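Long-range contact in putative glucarate dehydratase (Pseudomonas fluorescens, PDB 4IT1), which probably dehydrates D-glucarate to 5-dehydro-4-deoxy-D-glucarate with the help of a bound magnesium ion: residues I242-I254 with K436-F446. Residues are numbered along the deposited sequence; the frame is centred on the assembly and turned at random.
Sequences IDPNGNWSLETSI and KPDWKALKPRF. With MG (magnesium ion), chain E.
With chi1 of T252 at -67°, OG1 lies beside its own backbone N and gives its proton to the terminal carboxylate of F446, T252 OG1 to F446 OXT measuring 2.6 Å. Threonine suits the place because its methyl, CG2, serves the W248 ring while the hydroxyl serves the carboxylate. On K443 the chain leaves fully extended and then bends at chi3 (-69°) and chi4, bringing K443 NZ to 2.8 Å from N245 O, nearly in line with the C=O bond. A lysine is long enough to pass G246 before its ammonium group donates to this backbone carbonyl. N247 needs an amide, which can donate and accept at once: ND2 gives to the carbonyl of G217, while OD1 receives the backbone N-H of R445, R445 N to N247 OD1 being 2.6 Å and almost straight, though the donor stands well above the carbonyl plane. This contact joins the C-terminal tail to the loop between strand 240-243 and helix 250-260 of the (β/α)-barrel domain characteristic of the enolase superfamily. At the end of strand 240-243, D243 binds magnesium through OD2, along with E268 and N291, and its OD1 closes an Asx turn with the backbone N of N245. Farther along, F446 N gives to N247 O at 3.0 Å, and the other carboxylate oxygen, F446 O, takes S249 N-H at 2.8 Å. S249 is the N-cap of the helix, so the negative carboxylate sits by the helix's N-terminal end, where the dipole would probably favour it; a water also bridges F446 OXT and S249 OG. CB of F446 meets W248 CD1 at 3.9 Å, while P244 CB lies over the centre of one indole face and T252 CG2 nearer the rim of the other.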
loop_
_atom_site.group_PDB
_atom_site.type_symbol
_atom_site.label_atom_id
_atom_site.label_comp_id
_atom_site.label_asym_id
_atom_site.label_seq_id
_atom_site.Cartn_x
_atom_site.Cartn_y
_atom_site.Cartn_z
ATOM N N ILE A 242 12.243 25.033 -7.358
ATOM C CA ILE A 242 12.123 25.970 -6.224
ATOM C C ILE A 242 10.969 25.640 -5.292
ATOM O O ILE A 242 9.954 25.097 -5.722
ATOM C CB ILE A 242 11.957 27.439 -6.666
ATOM C CG1 ILE A 242 10.852 27.569 -7.722
ATOM C CG2 ILE A 242 13.279 28.005 -7.146
ATOM C CD1 ILE A 242 10.353 28.980 -7.928
ATOM N N ASP A 243 11.138 25.993 -4.019
ATOM C CA ASP A 243 10.093 25.850 -3.006
ATOM C C ASP A 243 9.839 27.193 -2.321
ATOM O O ASP A 243 10.488 27.509 -1.321
ATOM C CB ASP A 243 10.500 24.801 -1.959
ATOM C CG ASP A 243 9.374 24.471 -0.980
ATOM O OD1 ASP A 243 8.310 25.125 -1.035
ATOM O OD2 ASP A 243 9.546 23.543 -0.154
ATOM N N PRO A 244 8.906 28.002 -2.858
ATOM C CA PRO A 244 8.593 29.264 -2.177
ATOM C C PRO A 244 7.684 29.111 -0.946
ATOM O O PRO A 244 7.240 30.113 -0.395
ATOM C CB PRO A 244 7.891 30.099 -3.265
ATOM C CG PRO A 244 8.109 29.366 -4.556
ATOM C CD PRO A 244 8.261 27.924 -4.180
ATOM N N ASN A 245 7.414 27.876 -0.520
ATOM C CA ASN A 245 6.583 27.606 0.665
ATOM C C ASN A 245 5.278 28.417 0.709
ATOM O O ASN A 245 4.919 28.981 1.741
ATOM C CB ASN A 245 7.383 27.816 1.957
ATOM C CG ASN A 245 8.238 26.627 2.320
ATOM O OD1 ASN A 245 9.451 26.749 2.448
ATOM N ND2 ASN A 245 7.611 25.468 2.506
ATOM N N GLY A 246 4.595 28.479 -0.428
ATOM C CA GLY A 246 3.322 29.171 -0.553
ATOM C C GLY A 246 3.384 30.658 -0.293
ATOM O O GLY A 246 2.368 31.267 0.039
ATOM N N ASN A 247 4.561 31.258 -0.450
ATOM C CA ASN A 247 4.702 32.674 -0.114
ATOM C C ASN A 247 4.452 33.631 -1.258
ATOM O O ASN A 247 4.695 34.835 -1.126
ATOM C CB ASN A 247 6.045 32.959 0.561
ATOM C CG ASN A 247 5.932 33.995 1.663
ATOM O OD1 ASN A 247 4.834 34.291 2.158
ATOM N ND2 ASN A 247 7.065 34.551 2.059
ATOM N N TRP A 248 3.963 33.106 -2.381
ATOM C CA TRP A 248 3.558 33.958 -3.505
ATOM C C TRP A 248 2.057 33.928 -3.735
ATOM O O TRP A 248 1.447 32.860 -3.788
ATOM C CB TRP A 248 4.249 33.549 -4.819
ATOM C CG TRP A 248 5.748 33.633 -4.823
ATOM C CD1 TRP A 248 6.544 34.287 -3.924
ATOM C CD2 TRP A 248 6.627 33.071 -5.803
ATOM N NE1 TRP A 248 7.862 34.145 -4.271
ATOM C CE2 TRP A 248 7.943 33.407 -5.422
ATOM C CE3 TRP A 248 6.430 32.306 -6.966
ATOM C CZ2 TRP A 248 9.065 33.000 -6.159
ATOM C CZ3 TRP A 248 7.542 31.905 -7.697
ATOM C CH2 TRP A 248 8.843 32.255 -7.290
ATOM N N SER A 249 1.460 35.103 -3.891
ATOM C CA SER A 249 0.085 35.170 -4.345
ATOM C C SER A 249 -0.009 34.511 -5.728
ATOM O O SER A 249 1.002 34.292 -6.405
ATOM C CB SER A 249 -0.382 36.620 -4.420
ATOM O OG SER A 249 0.400 37.352 -5.350
ATOM N N LEU A 250 -1.229 34.183 -6.124
ATOM C CA LEU A 250 -1.502 33.678 -7.454
ATOM C C LEU A 250 -0.913 34.594 -8.550
ATOM O O LEU A 250 -0.228 34.107 -9.457
ATOM C CB LEU A 250 -3.011 33.498 -7.618
ATOM C CG LEU A 250 -3.599 32.933 -8.904
ATOM C CD1 LEU A 250 -3.056 31.541 -9.199
ATOM C CD2 LEU A 250 -5.115 32.938 -8.777
ATOM N N GLU A 251 -1.161 35.904 -8.442
ATOM C CA GLU A 251 -0.712 36.887 -9.447
ATOM C C GLU A 251 0.811 36.974 -9.553
ATOM O O GLU A 251 1.354 37.107 -10.653
ATOM C CB GLU A 251 -1.297 38.281 -9.175
ATOM C CG GLU A 251 -2.818 38.401 -9.305
ATOM C CD GLU A 251 -3.358 38.084 -10.696
ATOM O OE1 GLU A 251 -4.449 37.475 -10.780
ATOM O OE2 GLU A 251 -2.709 38.441 -11.705
ATOM N N THR A 252 1.478 36.899 -8.403
ATOM C CA THR A 252 2.932 36.871 -8.320
ATOM C C THR A 252 3.478 35.603 -8.954
ATOM O O THR A 252 4.385 35.659 -9.787
ATOM C CB THR A 252 3.402 36.961 -6.853
ATOM O OG1 THR A 252 3.079 38.256 -6.338
ATOM C CG2 THR A 252 4.909 36.747 -6.733
ATOM N N SER A 253 2.918 34.465 -8.552
ATOM C CA SER A 253 3.277 33.164 -9.107
ATOM C C SER A 253 3.204 33.190 -10.630
ATOM O O SER A 253 4.091 32.680 -11.319
ATOM C CB SER A 253 2.348 32.075 -8.551
ATOM O OG SER A 253 2.695 31.710 -7.223
ATOM N N ILE A 254 2.141 33.796 -11.146
ATOM C CA ILE A 254 1.955 33.930 -12.578
ATOM C C ILE A 254 3.024 34.827 -13.213
ATOM O O ILE A 254 3.597 34.450 -14.235
ATOM C CB ILE A 254 0.524 34.391 -12.916
ATOM C CG1 ILE A 254 -0.447 33.230 -12.671
ATOM C CG2 ILE A 254 0.424 34.882 -14.362
ATOM C CD1 ILE A 254 -1.900 33.644 -12.582
ATOM N N LYS A 436 14.516 41.617 12.913
ATOM C CA LYS A 436 13.509 42.573 12.479
ATOM C C LYS A 436 12.402 42.520 13.522
ATOM O O LYS A 436 11.587 41.594 13.515
ATOM C CB LYS A 436 12.983 42.230 11.078
ATOM C CG LYS A 436 14.054 41.829 10.067
ATOM C CD LYS A 436 13.492 41.627 8.665
ATOM C CE LYS A 436 14.443 40.786 7.821
ATOM N NZ LYS A 436 14.251 40.978 6.356
ATOM N N PRO A 437 12.385 43.499 14.446
ATOM C CA PRO A 437 11.459 43.439 15.586
ATOM C C PRO A 437 9.984 43.413 15.162
ATOM O O PRO A 437 9.187 42.748 15.815
ATOM C CB PRO A 437 11.796 44.703 16.396
ATOM C CG PRO A 437 12.453 45.624 15.415
ATOM C CD PRO A 437 13.193 44.735 14.449
ATOM N N ASP A 438 9.653 44.092 14.062
ATOM C CA ASP A 438 8.281 44.136 13.528
ATOM C C ASP A 438 7.847 42.934 12.649
ATOM O O ASP A 438 6.839 43.021 11.944
ATOM C CB ASP A 438 8.068 45.435 12.749
ATOM C CG ASP A 438 8.328 46.693 13.595
ATOM O OD1 ASP A 438 7.768 46.823 14.714
ATOM O OD2 ASP A 438 9.090 47.569 13.124
ATOM N N TRP A 439 8.574 41.815 12.716
ATOM C CA TRP A 439 8.333 40.662 11.823
ATOM C C TRP A 439 7.159 39.780 12.232
ATOM O O TRP A 439 7.063 39.344 13.387
ATOM C CB TRP A 439 9.592 39.791 11.713
ATOM C CG TRP A 439 9.475 38.548 10.829
ATOM C CD1 TRP A 439 9.154 37.287 11.233
ATOM C CD2 TRP A 439 9.730 38.464 9.417
ATOM N NE1 TRP A 439 9.183 36.423 10.165
ATOM C CE2 TRP A 439 9.528 37.121 9.036
ATOM C CE3 TRP A 439 10.109 39.396 8.439
ATOM C CZ2 TRP A 439 9.688 36.678 7.711
ATOM C CZ3 TRP A 439 10.269 38.962 7.121
ATOM C CH2 TRP A 439 10.056 37.610 6.771
ATOM N N LYS A 440 6.298 39.485 11.260
ATOM C CA LYS A 440 5.157 38.593 11.476
ATOM C C LYS A 440 5.156 37.440 10.472
ATOM O O LYS A 440 5.783 37.520 9.415
ATOM C CB LYS A 440 3.838 39.378 11.400
ATOM C CG LYS A 440 3.724 40.556 12.367
ATOM C CD LYS A 440 3.684 40.111 13.826
ATOM C CE LYS A 440 3.388 41.279 14.762
ATOM N NZ LYS A 440 4.283 42.447 14.510
ATOM N N ALA A 441 4.466 36.360 10.816
ATOM C CA ALA A 441 4.349 35.197 9.940
ATOM C C ALA A 441 3.364 35.434 8.783
ATOM O O ALA A 441 2.293 34.849 8.762
ATOM C CB ALA A 441 3.924 33.983 10.758
ATOM N N LEU A 442 3.724 36.303 7.844
ATOM C CA LEU A 442 2.902 36.567 6.661
ATOM C C LEU A 442 3.046 35.465 5.603
ATOM O O LEU A 442 4.156 34.989 5.342
ATOM C CB LEU A 442 3.230 37.937 6.059
ATOM C CG LEU A 442 3.032 39.194 6.932
ATOM C CD1 LEU A 442 3.286 40.451 6.112
ATOM C CD2 LEU A 442 1.633 39.247 7.549
ATOM N N LYS A 443 1.913 35.057 5.028
ATOM C CA LYS A 443 1.843 34.073 3.943
ATOM C C LYS A 443 0.519 34.292 3.220
ATOM O O LYS A 443 -0.542 34.166 3.842
ATOM C CB LYS A 443 1.897 32.643 4.492
ATOM C CG LYS A 443 2.046 31.571 3.412
ATOM C CD LYS A 443 2.068 30.140 3.954
ATOM C CE LYS A 443 3.317 29.777 4.768
ATOM N NZ LYS A 443 4.621 30.257 4.207
ATOM N N PRO A 444 0.561 34.646 1.915
ATOM C CA PRO A 444 1.741 34.901 1.091
ATOM C C PRO A 444 2.242 36.335 1.214
ATOM O O PRO A 444 1.490 37.286 0.983
ATOM C CB PRO A 444 1.238 34.637 -0.328
ATOM C CG PRO A 444 -0.224 34.964 -0.281
ATOM C CD PRO A 444 -0.689 34.746 1.134
ATOM N N ARG A 445 3.512 36.484 1.576
ATOM C CA ARG A 445 4.102 37.807 1.719
ATOM C C ARG A 445 4.229 38.524 0.384
ATOM O O ARG A 445 4.020 39.735 0.308
ATOM C CB ARG A 445 5.462 37.719 2.408
ATOM C CG ARG A 445 6.073 39.075 2.723
ATOM C CD ARG A 445 7.417 38.927 3.416
ATOM N NE ARG A 445 7.294 38.326 4.736
ATOM C CZ ARG A 445 7.071 39.011 5.855
ATOM N NH1 ARG A 445 6.949 40.334 5.816
ATOM N NH2 ARG A 445 6.980 38.368 7.016
ATOM N N PHE A 446 4.555 37.786 -0.673
ATOM C CA PHE A 446 4.844 38.432 -1.959
ATOM C C PHE A 446 3.742 38.253 -2.999
ATOM O O PHE A 446 2.983 37.284 -2.985
ATOM C CB PHE A 446 6.185 37.948 -2.513
ATOM C CG PHE A 446 7.325 38.084 -1.542
ATOM C CD1 PHE A 446 7.918 39.328 -1.307
ATOM C CD2 PHE A 446 7.809 36.973 -0.867
ATOM C CE1 PHE A 446 8.974 39.448 -0.410
ATOM C CE2 PHE A 446 8.862 37.089 0.035
ATOM C CZ PHE A 446 9.445 38.329 0.265
ATOM O OXT PHE A 446 3.585 39.093 -3.884
HETATM MG MG MG E . 8.410 22.186 0.835
HETATM O O HOH W 1 6.753 23.445 0.253
HETATM O O HOH W 2 8.084 22.858 2.739
HETATM O O HOH W 3 0.795 40.262 -4.317
HETATM O O HOH W 4 10.037 21.100 1.595
#